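Local atomic coordinates of 2-oxoglutarate (2OG) and Fe(II)-dependent oxygenase superfamily protein (Arabidopsis thaliana, PDB entry 6KWB), a protein that probably oxidises the auxin indole-3-acetic acid irreversibly to inactive 2-oxoindole-3-acetic acid, using 2-oxoglutarate and iron(II). Residues 149-154 with 239-244. Numbering follows the deposited sequence.
Sequences FRINKY and YSIASF. With AKG (2-oxoglutaric acid), chain E.
S240 OG is gripped by two groups, the amide of N152 and the bound 2-oxoglutarate. N152 ND2 donates to it across the strands at 3.1 Å, with S240 OG close to the amide plane of N152. The hydroxyl in turn donates to O4 of 2-oxoglutarate, as does Y154 OH; the modelled place of O4 is doubtful, so both bonds are less sure. R238 also bonds to the cosubstrate. With chi1 at 84°, S240 OG lies between its own backbone N and carbonyl carbon, within reach of both the amide and the ligand. N152 ND2 also makes a weak bond to AKG O1 at 3.3 Å. N152 OD1 accepts a hydrogen bond from Y81 OH on strand 81-87, and with ND2 on S240 OG this fixes the rotation of the amide. An alanine in place of this asparagine would probably leave S240 OG without its amide donor and cost Y81 OH an acceptor, with the serine hydroxyl freer to turn. F244 turns the edge of its ring to AKG O2, its CZ 3.4 Å from that oxygen, and R150 CB meets the ring edge too. N152, Y154, S240, A242 and F244 line the 2-oxoglutarate pocket of the double-stranded beta-helix (jelly-roll) fold of this oxygenase family.

The strands run antiparallel, and R150 with A242 and N152 with S240 are the hydrogen-bonded pairs. R150 N reaches A242 O at 2.9 Å. On the other face, F149 CE1 packs 3.5 Å from I241 CG2. With its CG anti to the backbone N (chi1 -178°), the F149 ring swings toward the other strand, where S243 OG lies at its edge. The extended K153 chain runs alongside the Y239 ring, its CG 3.5 Å from Y239 CE1. Helix 38-52 covers this face at I151, K153, Y239 and I241. Within the mixed sheet, strand 81-87 flanks 149-154 and strand 175-179 flanks 239-244.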
ATOM      1  N   PHE A 149      -8.181   2.144  -1.943  1.00 64.95           N
ATOM      2  CA  PHE A 149      -7.328   2.534  -3.046  1.00 54.60           C
ATOM      3  C   PHE A 149      -6.977   4.008  -2.889  1.00 61.07           C
ATOM      4  O   PHE A 149      -7.830   4.828  -2.534  1.00 60.40           O
ATOM      5  CB  PHE A 149      -8.066   2.270  -4.343  1.00 62.55           C
ATOM      6  CG  PHE A 149      -7.291   2.593  -5.564  1.00 63.66           C
ATOM      7  CD1 PHE A 149      -6.253   1.781  -5.977  1.00 64.45           C
ATOM      8  CD2 PHE A 149      -7.616   3.717  -6.321  1.00 61.91           C
ATOM      9  CE1 PHE A 149      -5.535   2.092  -7.135  1.00 65.86           C
ATOM     10  CE2 PHE A 149      -6.922   4.033  -7.461  1.00 66.28           C
ATOM     11  CZ  PHE A 149      -5.871   3.221  -7.877  1.00 66.91           C
ATOM     12  N   ARG A 150      -5.731   4.359  -3.154  1.00 57.28           N
ATOM     13  CA  ARG A 150      -5.339   5.743  -3.018  1.00 59.85           C
ATOM     14  C   ARG A 150      -4.183   6.057  -3.957  1.00 62.14           C
ATOM     15  O   ARG A 150      -3.131   5.419  -3.911  1.00 60.94           O
ATOM     16  CB  ARG A 150      -4.984   6.060  -1.559  1.00 59.04           C
ATOM     17  CG  ARG A 150      -4.243   7.380  -1.377  1.00 62.96           C
ATOM     18  CD  ARG A 150      -4.614   8.174  -0.103  1.00 57.14           C
ATOM     19  NE  ARG A 150      -5.911   8.811  -0.272  1.00 72.23           N
ATOM     20  CZ  ARG A 150      -6.216  10.054   0.103  1.00 69.17           C
ATOM     21  NH1 ARG A 150      -5.313  10.837   0.676  1.00 73.62           N
ATOM     22  NH2 ARG A 150      -7.440  10.513  -0.110  1.00 61.07           N
ATOM     23  N   ILE A 151      -4.387   7.066  -4.805  1.00 61.61           N
ATOM     24  CA  ILE A 151      -3.370   7.452  -5.770  1.00 60.38           C
ATOM     25  C   ILE A 151      -2.872   8.792  -5.316  1.00 61.17           C
ATOM     26  O   ILE A 151      -3.639   9.587  -4.793  1.00 61.52           O
ATOM     27  CB  ILE A 151      -3.918   7.518  -7.198  1.00 58.61           C
ATOM     28  CG1 ILE A 151      -5.148   8.407  -7.250  1.00 61.97           C
ATOM     29  CG2 ILE A 151      -4.335   6.165  -7.639  1.00 59.31           C
ATOM     30  CD1 ILE A 151      -5.789   8.473  -8.624  1.00 61.15           C
ATOM     31  N   ASN A 152      -1.581   9.031  -5.478  1.00 61.82           N
ATOM     32  CA  ASN A 152      -0.966  10.212  -4.893  1.00 61.34           C
ATOM     33  C   ASN A 152      -0.122  10.990  -5.881  1.00 65.21           C
ATOM     34  O   ASN A 152       0.603  10.391  -6.659  1.00 66.66           O
ATOM     35  CB  ASN A 152      -0.088   9.792  -3.719  1.00 67.12           C
ATOM     36  CG  ASN A 152      -0.785   8.813  -2.798  1.00 71.21           C
ATOM     37  OD1 ASN A 152      -1.682   9.186  -2.027  1.00 68.47           O
ATOM     38  ND2 ASN A 152      -0.378   7.540  -2.877  1.00 62.18           N
ATOM     39  N   LYS A 153      -0.183  12.321  -5.804  1.00 67.97           N
ATOM     40  CA  LYS A 153       0.657  13.226  -6.596  1.00 65.42           C
ATOM     41  C   LYS A 153       1.521  14.131  -5.735  1.00 70.60           C
ATOM     42  O   LYS A 153       1.006  15.010  -5.049  1.00 73.98           O
ATOM     43  CB  LYS A 153      -0.194  14.103  -7.497  1.00 66.50           C
ATOM     44  CG  LYS A 153       0.615  14.994  -8.413  1.00 72.92           C
ATOM     45  CD  LYS A 153      -0.312  15.876  -9.253  1.00 73.15           C
ATOM     46  CE  LYS A 153       0.441  16.898 -10.073  1.00 68.99           C
ATOM     47  NZ  LYS A 153      -0.549  17.623 -10.897  1.00 80.87           N
ATOM     48  N   TYR A 154       2.832  13.933  -5.789  1.00 71.17           N
ATOM     49  CA  TYR A 154       3.748  14.763  -5.022  1.00 74.64           C
ATOM     50  C   TYR A 154       4.359  15.887  -5.847  1.00 75.46           C
ATOM     51  O   TYR A 154       4.955  15.650  -6.892  1.00 80.35           O
ATOM     52  CB  TYR A 154       4.864  13.905  -4.452  1.00 75.21           C
ATOM     53  CG  TYR A 154       4.341  12.867  -3.527  1.00 77.83           C
ATOM     54  CD1 TYR A 154       4.149  13.135  -2.176  1.00 78.32           C
ATOM     55  CD2 TYR A 154       3.965  11.624  -4.014  1.00 76.18           C
ATOM     56  CE1 TYR A 154       3.640  12.160  -1.325  1.00 79.71           C
ATOM     57  CE2 TYR A 154       3.450  10.662  -3.185  1.00 76.91           C
ATOM     58  CZ  TYR A 154       3.294  10.924  -1.844  1.00 78.10           C
ATOM     59  OH  TYR A 154       2.785   9.930  -1.050  1.00 83.36           O
ATOM     60  N   TYR A 239       4.450  10.423  -8.784  1.00 70.35           N
ATOM     61  CA  TYR A 239       3.180   9.739  -8.705  1.00 66.22           C
ATOM     62  C   TYR A 239       3.368   8.376  -8.017  1.00 67.72           C
ATOM     63  O   TYR A 239       4.384   7.732  -8.191  1.00 70.58           O
ATOM     64  CB  TYR A 239       2.610   9.573 -10.102  1.00 68.54           C
ATOM     65  CG  TYR A 239       2.235  10.886 -10.744  1.00 71.71           C
ATOM     66  CD1 TYR A 239       1.009  11.482 -10.487  1.00 64.62           C
ATOM     67  CD2 TYR A 239       3.125  11.541 -11.607  1.00 70.49           C
ATOM     68  CE1 TYR A 239       0.666  12.686 -11.066  1.00 70.83           C
ATOM     69  CE2 TYR A 239       2.790  12.752 -12.194  1.00 70.69           C
ATOM     70  CZ  TYR A 239       1.557  13.325 -11.919  1.00 75.17           C
ATOM     71  OH  TYR A 239       1.201  14.536 -12.491  1.00 76.16           O
ATOM     72  N   SER A 240       2.422   7.955  -7.191  1.00 66.50           N
ATOM     73  CA  SER A 240       2.506   6.622  -6.600  1.00 62.58           C
ATOM     74  C   SER A 240       1.101   6.084  -6.416  1.00 61.17           C
ATOM     75  O   SER A 240       0.142   6.840  -6.254  1.00 61.63           O
ATOM     76  CB  SER A 240       3.234   6.633  -5.277  1.00 64.41           C
ATOM     77  OG  SER A 240       2.317   6.987  -4.268  1.00 63.75           O
ATOM     78  N   ILE A 241       0.965   4.777  -6.525  1.00 57.69           N
ATOM     79  CA  ILE A 241      -0.329   4.156  -6.358  1.00 59.21           C
ATOM     80  C   ILE A 241      -0.286   3.191  -5.201  1.00 55.25           C
ATOM     81  O   ILE A 241       0.566   2.314  -5.189  1.00 53.76           O
ATOM     82  CB  ILE A 241      -0.749   3.394  -7.631  1.00 54.46           C
ATOM     83  CG1 ILE A 241      -0.588   4.273  -8.870  1.00 59.30           C
ATOM     84  CG2 ILE A 241      -2.135   2.861  -7.479  1.00 53.41           C
ATOM     85  CD1 ILE A 241      -0.321   3.471 -10.192  1.00 59.54           C
ATOM     86  N   ALA A 242      -1.224   3.313  -4.262  1.00 56.90           N
ATOM     87  CA  ALA A 242      -1.231   2.457  -3.071  1.00 52.03           C
ATOM     88  C   ALA A 242      -2.572   1.766  -2.860  1.00 51.74           C
ATOM     89  O   ALA A 242      -3.619   2.394  -2.956  1.00 53.02           O
ATOM     90  CB  ALA A 242      -0.885   3.262  -1.838  1.00 49.71           C
ATOM     91  N   SER A 243      -2.522   0.471  -2.541  1.00 51.04           N
ATOM     92  CA  SER A 243      -3.718  -0.280  -2.221  1.00 52.36           C
ATOM     93  C   SER A 243      -3.556  -0.863  -0.857  1.00 54.06           C
ATOM     94  O   SER A 243      -2.621  -1.605  -0.607  1.00 57.26           O
ATOM     95  CB  SER A 243      -3.987  -1.378  -3.238  1.00 56.62           C
ATOM     96  OG  SER A 243      -4.021  -0.828  -4.543  1.00 61.41           O
ATOM     97  N   PHE A 244      -4.476  -0.512   0.025  1.00 53.05           N
ATOM     98  CA  PHE A 244      -4.391  -0.893   1.415  1.00 55.46           C
ATOM     99  C   PHE A 244      -5.374  -2.008   1.732  1.00 58.81           C
ATOM    100  O   PHE A 244      -6.577  -1.849   1.530  1.00 57.05           O
ATOM    101  CB  PHE A 244      -4.698   0.301   2.337  1.00 57.30           C
ATOM    102  CG  PHE A 244      -3.864   1.541   2.084  1.00 58.23           C
ATOM    103  CD1 PHE A 244      -2.570   1.642   2.590  1.00 63.36           C
ATOM    104  CD2 PHE A 244      -4.397   2.641   1.431  1.00 59.81           C
ATOM    105  CE1 PHE A 244      -1.804   2.781   2.397  1.00 60.84           C
ATOM    106  CE2 PHE A 244      -3.626   3.795   1.237  1.00 58.07           C
ATOM    107  CZ  PHE A 244      -2.332   3.854   1.715  1.00 57.14           C
TER
HETATM  108  C1  AKG E 302       0.926   5.905   1.061  1.00 83.76           C
HETATM  109  O1  AKG E 302       0.096   6.240   0.169  1.00 77.10           O
HETATM  110  O2  AKG E 302       0.543   5.508   2.200  1.00 85.65           O
HETATM  111  C2  AKG E 302       2.410   5.985   0.774  1.00 86.50           C
HETATM  112  O5  AKG E 302       3.195   5.798   1.704  1.00 83.62           O
HETATM  113  C3  AKG E 302       2.851   6.304  -0.656  1.00 76.69           C
HETATM  114  C4  AKG E 302       4.358   6.186  -0.862  1.00 80.83           C
HETATM  115  C5  AKG E 302       4.798   7.032  -2.045  1.00 85.24           C
HETATM  116  O3  AKG E 302       5.941   6.891  -2.585  1.00 85.32           O
HETATM  117  O4  AKG E 302       4.001   7.902  -2.485  1.00 79.98           O